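Local atomic coordinates of DNA polymerase (Bacillus phage phi29, PDB entry 2PY5), a protein that replicates phage DNA from a protein primer by strand displacement, with high processivity and fidelity, and natively carries a 3'-5' exonuclease activity for proofreading. Residues E33-Y38 with I172-L177; L139-G144 with I166-Q171; P255-S260 with R438-T443. The protein carries 2 engineered substitutions. All blocks are in the same frame, centred on the assembly; numbering follows the deposited sequence. Where two conformers were deposited one is given.

Interaction 1. Residues E33-Y38 with I172-L177; sequences EDHSEY and IIAEAL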
loop_
_atom_site.group_PDB
_atom_site.type_symbol
_atom_site.label_atom_id
_atom_site.label_comp_id
_atom_site.label_asym_id
_atom_site.label_seq_id
_atom_site.Cartn_x
_atom_site.Cartn_y
_atom_site.Cartn_z
ATOM N N GLU F 33 -6.760 9.208 -24.403
ATOM C CA GLU F 33 -6.084 10.207 -25.238
ATOM C C GLU F 33 -7.039 11.252 -25.792
ATOM O O GLU F 33 -6.627 12.377 -26.038
ATOM C CB GLU F 33 -5.334 9.525 -26.389
ATOM C CG GLU F 33 -4.277 8.533 -25.923
ATOM C CD GLU F 33 -3.536 7.886 -27.079
ATOM O OE1 GLU F 33 -4.177 7.142 -27.851
ATOM O OE2 GLU F 33 -2.310 8.128 -27.214
ATOM N N ASP F 34 -8.305 10.882 -25.997
ATOM C CA ASP F 34 -9.316 11.772 -26.549
ATOM C C ASP F 34 -10.586 11.651 -25.729
ATOM O O ASP F 34 -11.480 10.846 -26.043
ATOM C CB ASP F 34 -9.600 11.427 -28.018
ATOM C CG ASP F 34 -10.730 12.260 -28.617
ATOM O OD1 ASP F 34 -11.115 13.297 -28.023
ATOM O OD2 ASP F 34 -11.242 11.870 -29.685
ATOM N N HIS F 35 -10.675 12.473 -24.686
ATOM C CA HIS F 35 -11.763 12.357 -23.714
ATOM C C HIS F 35 -13.122 12.688 -24.334
ATOM O O HIS F 35 -14.144 12.568 -23.670
ATOM C CB HIS F 35 -11.489 13.205 -22.443
ATOM C CG HIS F 35 -10.181 12.903 -21.773
ATOM N ND1 HIS F 35 -9.562 13.798 -20.927
ATOM C CD2 HIS F 35 -9.360 11.830 -21.845
ATOM C CE1 HIS F 35 -8.420 13.284 -20.500
ATOM N NE2 HIS F 35 -8.273 12.088 -21.041
ATOM N N SER F 36 -13.142 13.083 -25.613
ATOM C CA SER F 36 -14.390 13.303 -26.344
ATOM C C SER F 36 -15.015 12.009 -26.888
ATOM O O SER F 36 -16.206 11.983 -27.202
ATOM C CB SER F 36 -14.179 14.310 -27.498
ATOM O OG SER F 36 -13.658 13.688 -28.666
ATOM N N GLU F 37 -14.214 10.948 -27.010
ATOM C CA GLU F 37 -14.710 9.643 -27.458
ATOM C C GLU F 37 -15.085 8.803 -26.244
ATOM O O GLU F 37 -14.209 8.307 -25.516
ATOM C CB GLU F 37 -13.650 8.887 -28.265
ATOM C CG GLU F 37 -14.159 7.559 -28.811
ATOM C CD GLU F 37 -13.066 6.598 -29.204
ATOM O OE1 GLU F 37 -11.941 7.051 -29.527
ATOM O OE2 GLU F 37 -13.346 5.380 -29.210
ATOM N N TYR F 38 -16.385 8.651 -26.026
ATOM C CA TYR F 38 -16.861 7.943 -24.860
ATOM C C TYR F 38 -18.263 7.401 -25.101
ATOM O O TYR F 38 -18.971 7.860 -25.989
ATOM C CB TYR F 38 -16.820 8.864 -23.629
ATOM C CG TYR F 38 -18.017 9.768 -23.508
ATOM C CD1 TYR F 38 -19.084 9.413 -22.698
ATOM C CD2 TYR F 38 -18.094 10.948 -24.214
ATOM C CE1 TYR F 38 -20.180 10.198 -22.580
ATOM C CE2 TYR F 38 -19.205 11.759 -24.106
ATOM C CZ TYR F 38 -20.250 11.370 -23.287
ATOM O OH TYR F 38 -21.371 12.161 -23.162
ATOM N N ILE F 172 -12.159 11.214 -14.666
ATOM C CA ILE F 172 -11.118 11.453 -13.644
ATOM C C ILE F 172 -9.932 10.509 -13.890
ATOM O O ILE F 172 -8.772 10.950 -13.939
ATOM C CB ILE F 172 -11.659 11.249 -12.219
ATOM C CG1 ILE F 172 -12.567 12.415 -11.829
ATOM C CG2 ILE F 172 -10.488 11.116 -11.202
ATOM C CD1 ILE F 172 -13.521 12.083 -10.703
ATOM N N ILE F 173 -10.223 9.219 -14.039
ATOM C CA ILE F 173 -9.169 8.231 -14.266
ATOM C C ILE F 173 -8.497 8.442 -15.648
ATOM O O ILE F 173 -7.280 8.351 -15.755
ATOM C CB ILE F 173 -9.678 6.792 -14.069
ATOM C CG1 ILE F 173 -10.071 6.556 -12.595
ATOM C CG2 ILE F 173 -8.618 5.788 -14.508
ATOM C CD1 ILE F 173 -8.942 6.813 -11.553
ATOM N N ALA F 174 -9.273 8.778 -16.676
ATOM C CA ALA F 174 -8.668 9.127 -17.973
ATOM C C ALA F 174 -7.693 10.290 -17.859
ATOM O O ALA F 174 -6.601 10.246 -18.420
ATOM C CB ALA F 174 -9.745 9.457 -19.012
ATOM N N GLU F 175 -8.096 11.352 -17.164
ATOM C CA GLU F 175 -7.251 12.540 -17.024
ATOM C C GLU F 175 -5.974 12.223 -16.241
ATOM O O GLU F 175 -4.884 12.667 -16.606
ATOM C CB GLU F 175 -8.023 13.678 -16.359
ATOM C CG GLU F 175 -9.139 14.264 -17.265
ATOM C CD GLU F 175 -10.005 15.318 -16.583
ATOM O OE1 GLU F 175 -9.983 15.412 -15.336
ATOM O OE2 GLU F 175 -10.706 16.063 -17.302
ATOM N N ALA F 176 -6.126 11.478 -15.153
ATOM C CA ALA F 176 -4.989 11.152 -14.292
ATOM C C ALA F 176 -4.016 10.218 -15.009
ATOM O O ALA F 176 -2.808 10.436 -14.960
ATOM C CB ALA F 176 -5.452 10.538 -12.965
ATOM N N LEU F 177 -4.542 9.192 -15.679
ATOM C CA LEU F 177 -3.672 8.271 -16.411
ATOM C C LEU F 177 -2.944 8.961 -17.556
ATOM O O LEU F 177 -1.767 8.697 -17.783
ATOM C CB LEU F 177 -4.436 7.080 -16.950
ATOM C CG LEU F 177 -4.891 6.072 -15.914
ATOM C CD1 LEU F 177 -5.767 5.040 -16.577
ATOM C CD2 LEU F 177 -3.677 5.401 -15.254
#
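His35 and Ala174 mark the nearest approach of the two backbones, 7.3 Å between their CA atoms, where a type I beta turn from Asp34 to Glu37 meets helix 160-182. The turn connects antiparallel strands 24-31 and 38-41, so the motif is the end of a beta hairpin leaning on a helix, here at the rim of the mixed sheet of the 3'-5' exonuclease domain. Of the residues of 33-38, His35 alone touches the helix segment, and its ring atoms make the close contacts. CG of His35 stands anti to the carbonyl carbon (chi1 -55°), which sends the ring out of the turn and obliquely onto the helix. There NE2 of His35 lies 3.6 Å from CB of Ala174, a small side chain that lets the ring come close. A weak hydrogen bond from His35 NE2 to Ile32 O, at the start of the same loop, probably helps to set the ring's rotation. Behind it the turn is stiffened by an Asx turn: Ser36 N meets Asp34 OD1 at 3.2 Å from above the carboxylate plane. Ser36 OG reaches the same oxygen at 2.7 Å, from the same face, so one carboxylate atom takes two bonds. At the end of the turn, Glu37 forms a salt bridge with Lys7, fastening the hairpin to the N-terminal segment. The Glu175 carboxylate is turned 48° from the imidazole plane and its charged atoms do not touch the ring; the contact is made by its aliphatic stem, with Glu175 CG 3.5 Å from His35 CE1.

Interaction 2. Residues L139-G144 with I166-Q171; sequences LTVLKG and IKNDIQ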
loop_
_atom_site.group_PDB
_atom_site.type_symbol
_atom_site.label_atom_id
_atom_site.label_comp_id
_atom_site.label_asym_id
_atom_site.label_seq_id
_atom_site.Cartn_x
_atom_site.Cartn_y
_atom_site.Cartn_z
ATOM N N LEU F 139 -8.447 17.686 -10.470
ATOM C CA LEU F 139 -9.343 17.302 -11.566
ATOM C C LEU F 139 -10.790 17.526 -11.123
ATOM O O LEU F 139 -11.093 17.448 -9.932
ATOM C CB LEU F 139 -9.128 15.824 -11.931
ATOM C CG LEU F 139 -7.692 15.383 -12.250
ATOM C CD1 LEU F 139 -7.650 13.889 -12.515
ATOM C CD2 LEU F 139 -7.154 16.172 -13.436
ATOM N N THR F 140 -11.680 17.799 -12.078
ATOM C CA THR F 140 -13.086 18.058 -11.762
ATOM C C THR F 140 -13.755 16.803 -11.221
ATOM O O THR F 140 -13.607 15.727 -11.788
ATOM C CB THR F 140 -13.864 18.547 -12.997
ATOM O OG1 THR F 140 -13.250 19.734 -13.509
ATOM C CG2 THR F 140 -15.314 18.854 -12.635
ATOM N N VAL F 141 -14.480 16.951 -10.114
ATOM C CA VAL F 141 -15.213 15.842 -9.511
ATOM C C VAL F 141 -16.584 16.310 -9.038
ATOM O O VAL F 141 -16.714 17.383 -8.450
ATOM C CB VAL F 141 -14.440 15.197 -8.329
ATOM C CG1 VAL F 141 -14.099 16.235 -7.272
ATOM C CG2 VAL F 141 -15.245 14.036 -7.728
ATOM N N LEU F 142 -17.605 15.502 -9.311
ATOM C CA LEU F 142 -18.970 15.813 -8.887
ATOM C C LEU F 142 -19.171 15.399 -7.431
ATOM O O LEU F 142 -18.650 14.363 -6.988
ATOM C CB LEU F 142 -19.986 15.102 -9.787
ATOM C CG LEU F 142 -19.935 15.462 -11.280
ATOM C CD1 LEU F 142 -21.008 14.695 -12.060
ATOM C CD2 LEU F 142 -20.092 16.958 -11.503
ATOM N N LYS F 143 -19.918 16.216 -6.691
ATOM C CA LYS F 143 -20.200 15.953 -5.280
ATOM C C LYS F 143 -21.200 14.812 -5.121
ATOM O O LYS F 143 -22.195 14.738 -5.851
ATOM C CB LYS F 143 -20.767 17.199 -4.596
ATOM C CG LYS F 143 -19.748 18.260 -4.237
ATOM C CD LYS F 143 -20.438 19.431 -3.541
ATOM C CE LYS F 143 -19.443 20.476 -3.059
ATOM N NZ LYS F 143 -20.128 21.616 -2.375
ATOM N N GLY F 144 -20.927 13.937 -4.152
ATOM C CA GLY F 144 -21.837 12.855 -3.797
ATOM C C GLY F 144 -21.544 11.547 -4.504
ATOM O O GLY F 144 -20.569 11.425 -5.261
ATOM N N ILE F 166 -21.170 8.680 -13.815
ATOM C CA ILE F 166 -20.388 7.659 -14.493
ATOM C C ILE F 166 -19.355 8.316 -15.416
ATOM O O ILE F 166 -18.180 7.937 -15.424
ATOM C CB ILE F 166 -21.309 6.681 -15.292
ATOM C CG1 ILE F 166 -22.238 5.921 -14.332
ATOM C CG2 ILE F 166 -20.457 5.698 -16.129
ATOM C CD1 ILE F 166 -23.469 5.293 -15.017
ATOM N N LYS F 167 -19.788 9.316 -16.169
ATOM C CA LYS F 167 -18.902 10.056 -17.051
ATOM C C LYS F 167 -17.773 10.730 -16.260
ATOM O O LYS F 167 -16.616 10.739 -16.689
ATOM C CB LYS F 167 -19.686 11.116 -17.825
ATOM C CG LYS F 167 -18.908 11.710 -18.970
ATOM C CD LYS F 167 -19.715 12.731 -19.696
ATOM C CE LYS F 167 -18.900 13.393 -20.778
ATOM N NZ LYS F 167 -19.700 14.393 -21.532
ATOM N N ASN F 168 -18.112 11.283 -15.102
ATOM C CA ASN F 168 -17.113 11.948 -14.253
ATOM C C ASN F 168 -16.101 10.932 -13.729
ATOM O O ASN F 168 -14.883 11.183 -13.747
ATOM C CB ASN F 168 -17.803 12.667 -13.092
ATOM C CG ASN F 168 -16.832 13.379 -12.181
ATOM O OD1 ASN F 168 -16.904 13.245 -10.956
ATOM N ND2 ASN F 168 -15.921 14.157 -12.768
ATOM N N ASP F 169 -16.590 9.788 -13.252
ATOM C CA ASP F 169 -15.698 8.730 -12.752
ATOM C C ASP F 169 -14.687 8.287 -13.793
ATOM O O ASP F 169 -13.488 8.219 -13.504
ATOM C CB ASP F 169 -16.475 7.495 -12.299
ATOM C CG ASP F 169 -17.118 7.660 -10.948
ATOM O OD1 ASP F 169 -16.948 8.722 -10.315
ATOM O OD2 ASP F 169 -17.798 6.701 -10.515
ATOM N N ILE F 170 -15.152 7.965 -14.998
ATOM C CA ILE F 170 -14.220 7.501 -16.039
ATOM C C ILE F 170 -13.307 8.632 -16.530
ATOM O O ILE F 170 -12.172 8.385 -16.901
ATOM C CB ILE F 170 -14.938 6.784 -17.219
ATOM C CG1 ILE F 170 -15.854 7.732 -18.023
ATOM C CG2 ILE F 170 -15.719 5.577 -16.677
ATOM C CD1 ILE F 170 -16.687 6.996 -19.095
ATOM N N GLN F 171 -13.777 9.877 -16.496
ATOM C CA GLN F 171 -12.967 10.997 -16.968
ATOM C C GLN F 171 -11.877 11.350 -15.962
ATOM O O GLN F 171 -10.796 11.756 -16.363
ATOM C CB GLN F 171 -13.834 12.224 -17.285
ATOM C CG GLN F 171 -13.019 13.380 -17.867
ATOM C CD GLN F 171 -13.847 14.488 -18.486
ATOM O OE1 GLN F 171 -13.381 15.623 -18.613
ATOM N NE2 GLN F 171 -15.062 14.170 -18.888
#
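Asn168 grips the 139-144 loop with both ends of its carboxamide. Its OD1 accepts from Leu142 N at 2.9 Å, with a nearly straight N-H...O angle of 170°. Its ND2 donates to Thr140 O at 3.0 Å, and that acceptor lies almost in the plane of the amide. Both bonds leave their acceptor carbonyls well out of plane, so neither uses a lone-pair direction, yet together they fix the rotation of the amide. The two backbone partners flank Val141, the pattern by which one residue of a parallel beta strand bridges two residues of its neighbour; a side chain plays that part here. CG of Asn168 is trans to its backbone N (chi1 -180°), which carries the amide off the helix straight to the loop. Between the two bonds the loop backbone packs against the amide, Val141 CA standing 3.4 Å from Asn168 OD1. Apolar groups close in around it: Val141 CG2 comes to 3.7 Å from Asn168 OD1, and Leu142 CD1 crosses the stem at 3.9 Å from Asn168 CB. Farther out, Lys131 donates to the carbonyls of Leu142 and Gly144, and Tyr165 bonds to Lys143 O, so the loop is held along its length. Asp169, the next residue on the helix, starts away from the loop and packs against a phosphate of the bound DNA. Asp169 and Asp145, the next residue of the same loop after 139-144, are magnesium ligands of the 3'-5' exonuclease site, so the arrangement joins two metal-binding elements of a proofreading exonuclease of the B-family polymerases.

Interaction 3. Residues P255-S260 with R438-T443; sequences PAQMYS and RYTTIT. With EDO (1,2-ethanediol), chain T; EDO (1,2-ethanediol), chain I; EDO (1,2-ethanediol), chain X.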
loop_
_atom_site.group_PDB
_atom_site.type_symbol
_atom_site.label_atom_id
_atom_site.label_comp_id
_atom_site.label_asym_id
_atom_site.label_seq_id
_atom_site.Cartn_x
_atom_site.Cartn_y
_atom_site.Cartn_z
ATOM N N PRO F 255 12.425 7.305 1.941
ATOM C CA PRO F 255 13.462 7.990 1.175
ATOM C C PRO F 255 14.634 8.502 2.026
ATOM O O PRO F 255 15.793 8.491 1.562
ATOM C CB PRO F 255 12.703 9.150 0.519
ATOM C CG PRO F 255 11.342 8.624 0.332
ATOM C CD PRO F 255 11.093 7.857 1.632
ATOM N N ALA F 256 14.363 8.971 3.248
ATOM C CA ALA F 256 15.430 9.433 4.127
ATOM C C ALA F 256 16.417 8.303 4.447
ATOM O O ALA F 256 17.623 8.526 4.444
ATOM C CB ALA F 256 14.873 10.025 5.414
ATOM N N GLN F 257 15.918 7.104 4.714
ATOM C CA GLN F 257 16.840 5.975 4.979
ATOM C C GLN F 257 17.678 5.643 3.743
ATOM O O GLN F 257 18.891 5.405 3.823
ATOM C CB GLN F 257 16.110 4.715 5.449
ATOM C CG GLN F 257 15.141 4.900 6.591
ATOM C CD GLN F 257 15.644 5.795 7.668
ATOM O OE1 GLN F 257 16.696 5.552 8.264
ATOM N NE2 GLN F 257 14.898 6.874 7.938
ATOM N N MET F 258 17.015 5.637 2.595
ATOM C CA MET F 258 17.682 5.371 1.314
ATOM C C MET F 258 18.770 6.402 1.008
ATOM O O MET F 258 19.819 6.070 0.445
ATOM C CB MET F 258 16.628 5.304 0.205
ATOM C CG MET F 258 15.652 4.164 0.451
ATOM S SD MET F 258 14.134 4.297 -0.515
ATOM C CE MET F 258 14.774 3.701 -1.968
ATOM N N TYR F 259 18.538 7.650 1.407
ATOM C CA TYR F 259 19.450 8.722 1.065
ATOM C C TYR F 259 20.731 8.687 1.882
ATOM O O TYR F 259 21.781 9.046 1.365
ATOM C CB TYR F 259 18.768 10.076 1.275
ATOM C CG TYR F 259 19.383 11.208 0.481
ATOM C CD1 TYR F 259 20.210 12.139 1.084
ATOM C CD2 TYR F 259 19.125 11.341 -0.878
ATOM C CE1 TYR F 259 20.787 13.188 0.341
ATOM C CE2 TYR F 259 19.662 12.381 -1.619
ATOM C CZ TYR F 259 20.504 13.298 -1.010
ATOM O OH TYR F 259 21.032 14.326 -1.739
ATOM N N SER F 260 20.659 8.240 3.146
ATOM C CA SER F 260 21.805 8.432 4.046
ATOM C C SER F 260 22.320 7.214 4.800
ATOM O O SER F 260 23.446 7.263 5.314
ATOM C CB SER F 260 21.514 9.548 5.050
ATOM O OG SER F 260 20.562 9.158 5.999
ATOM N N ARG F 438 12.658 1.411 11.030
ATOM C CA ARG F 438 12.248 1.022 12.381
ATOM C C ARG F 438 13.197 1.591 13.424
ATOM O O ARG F 438 12.772 2.111 14.459
ATOM C CB ARG F 438 12.171 -0.504 12.539
ATOM C CG ARG F 438 11.048 -1.128 11.822
ATOM C CD ARG F 438 10.883 -2.608 12.206
ATOM N NE ARG F 438 11.990 -3.424 11.738
ATOM C CZ ARG F 438 12.163 -3.836 10.485
ATOM N NH1 ARG F 438 11.286 -3.532 9.536
ATOM N NH2 ARG F 438 13.197 -4.586 10.169
ATOM N N TYR F 439 14.499 1.487 13.149
ATOM C CA TYR F 439 15.522 2.004 14.042
ATOM C C TYR F 439 15.292 3.493 14.313
ATOM O O TYR F 439 15.385 3.959 15.449
ATOM C CB TYR F 439 16.908 1.777 13.418
ATOM C CG TYR F 439 18.047 2.354 14.198
ATOM C CD1 TYR F 439 18.664 1.625 15.190
ATOM C CD2 TYR F 439 18.503 3.651 13.951
ATOM C CE1 TYR F 439 19.696 2.154 15.921
ATOM C CE2 TYR F 439 19.542 4.189 14.677
ATOM C CZ TYR F 439 20.135 3.435 15.663
ATOM O OH TYR F 439 21.188 3.945 16.415
ATOM N N THR F 440 15.018 4.243 13.250
ATOM C CA THR F 440 14.792 5.669 13.383
ATOM C C THR F 440 13.677 5.975 14.373
ATOM O O THR F 440 13.822 6.836 15.257
ATOM C CB THR F 440 14.452 6.285 12.046
ATOM O OG1 THR F 440 15.552 6.068 11.136
ATOM C CG2 THR F 440 14.175 7.776 12.193
ATOM N N THR F 441 12.557 5.269 14.214
ATOM C CA THR F 441 11.382 5.521 15.044
ATOM C C THR F 441 11.528 4.976 16.473
ATOM O O THR F 441 11.252 5.678 17.441
ATOM C CB THR F 441 10.163 4.954 14.331
ATOM O OG1 THR F 441 9.970 5.734 13.141
ATOM C CG2 THR F 441 8.903 4.960 15.237
ATOM N N ILE F 442 12.007 3.747 16.597
ATOM C CA ILE F 442 12.193 3.122 17.907
ATOM C C ILE F 442 13.181 3.908 18.762
ATOM O O ILE F 442 12.948 4.110 19.967
ATOM C CB ILE F 442 12.634 1.656 17.769
ATOM C CG1 ILE F 442 11.524 0.847 17.112
ATOM C CG2 ILE F 442 13.030 1.085 19.130
ATOM C CD1 ILE F 442 11.956 -0.528 16.620
ATOM N N THR F 443 14.286 4.369 18.171
ATOM C CA THR F 443 15.294 5.074 18.966
ATOM C C THR F 443 14.781 6.434 19.479
ATOM O O THR F 443 15.068 6.805 20.617
ATOM C CB THR F 443 16.637 5.221 18.221
ATOM O OG1 THR F 443 16.457 5.937 17.006
ATOM C CG2 THR F 443 17.239 3.858 17.924
HETATM C C1 EDO T . 16.820 9.212 9.589
HETATM O O1 EDO T . 15.467 9.543 9.260
HETATM C C2 EDO T . 17.710 9.268 8.349
HETATM O O2 EDO T . 17.759 10.599 7.813
HETATM C C1 EDO I . 26.348 5.834 6.903
HETATM O O1 EDO I . 26.995 5.052 7.913
HETATM C C2 EDO I . 25.520 6.939 7.555
HETATM O O2 EDO I . 25.534 8.147 6.775
HETATM C C1 EDO X . 18.170 4.027 22.517
HETATM O O1 EDO X . 18.608 3.694 23.841
HETATM C C2 EDO X . 18.514 5.478 22.192
HETATM O O2 EDO X . 17.337 6.283 21.977
#
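Gln257 and Thr440 approach from opposite directions across two helices; the nearest CA atoms of 255-260 and 438-443, those of Gln257 and Thr440, are 8.7 Å apart. Gln257 OE1 lies 3.1 Å from Thr440 OG1, and these two side chains make the whole direct contact between the segments. The Gln257 chain bends at chi2 (-42°), which folds its amide round toward the threonine. What positions the pair is Arg261, just beyond 255-260: its NE is hydrogen-bonded to Gln257 OE1 and its NH2 to Thr440 OG1, so one guanidinium bridges both. Each residue is also tied to its own helix, Gln257 NE2 to Leu253 O and Thr440 OG1 to Trp436 O. An ethanediol, probably from the crystallisation liquor, sits at the edge of the junction; Gln257 NE2 makes a weak hydrogen bond of 3.0 Å to its O1. The same O1 is 3.7 Å from Thr440 CG2, so the small molecule packs against both helices. One turn on, Thr443 OG1 bonds back to Tyr439 O at 2.7 Å, tilted 25° from the carbonyl plane and on the opposite face from Thr443 N. That leaves the methyl Thr443 CG2 over the centre of the Tyr439 ring, 3.6 Å above its plane. Thr441 OG1 is hydrogen-bonded to Thr457 O of the YCDTD motif, while Arg438, probably involved in binding template-primer DNA, is salt-bridged to Asp332. With helix 253-260 following the catalytic magnesium ligands Asp249 and Val250, and helix 427-447 leading to YCDTD, the arrangement belongs to the palm of a B-family polymerase, its helices lying against the strands that carry the active site.

From the N terminus, the chain first passes the hairpin at 33-38, which waits until 172-177 to be met, so interaction 1 closes a long loop covering most of the exonuclease domain. Within that loop, 139-144 is bound by 166-171, and interaction 2 closes a much shorter excursion. Both use helix 160-182, their centres 11 Å apart; a weak, probable hydrogen bond between Tyr38 OH and Lys167 NZ, 3.2 Å apart, links them. Together they tie the sheet edge and the metal-site loop to one helix. Interaction 3 follows in series: 255-260 is met by 438-443, closing a separate loop between two helices of the polymerization region, its centre about 39 Å from the centre of either, on the opposite side of the chain's centre.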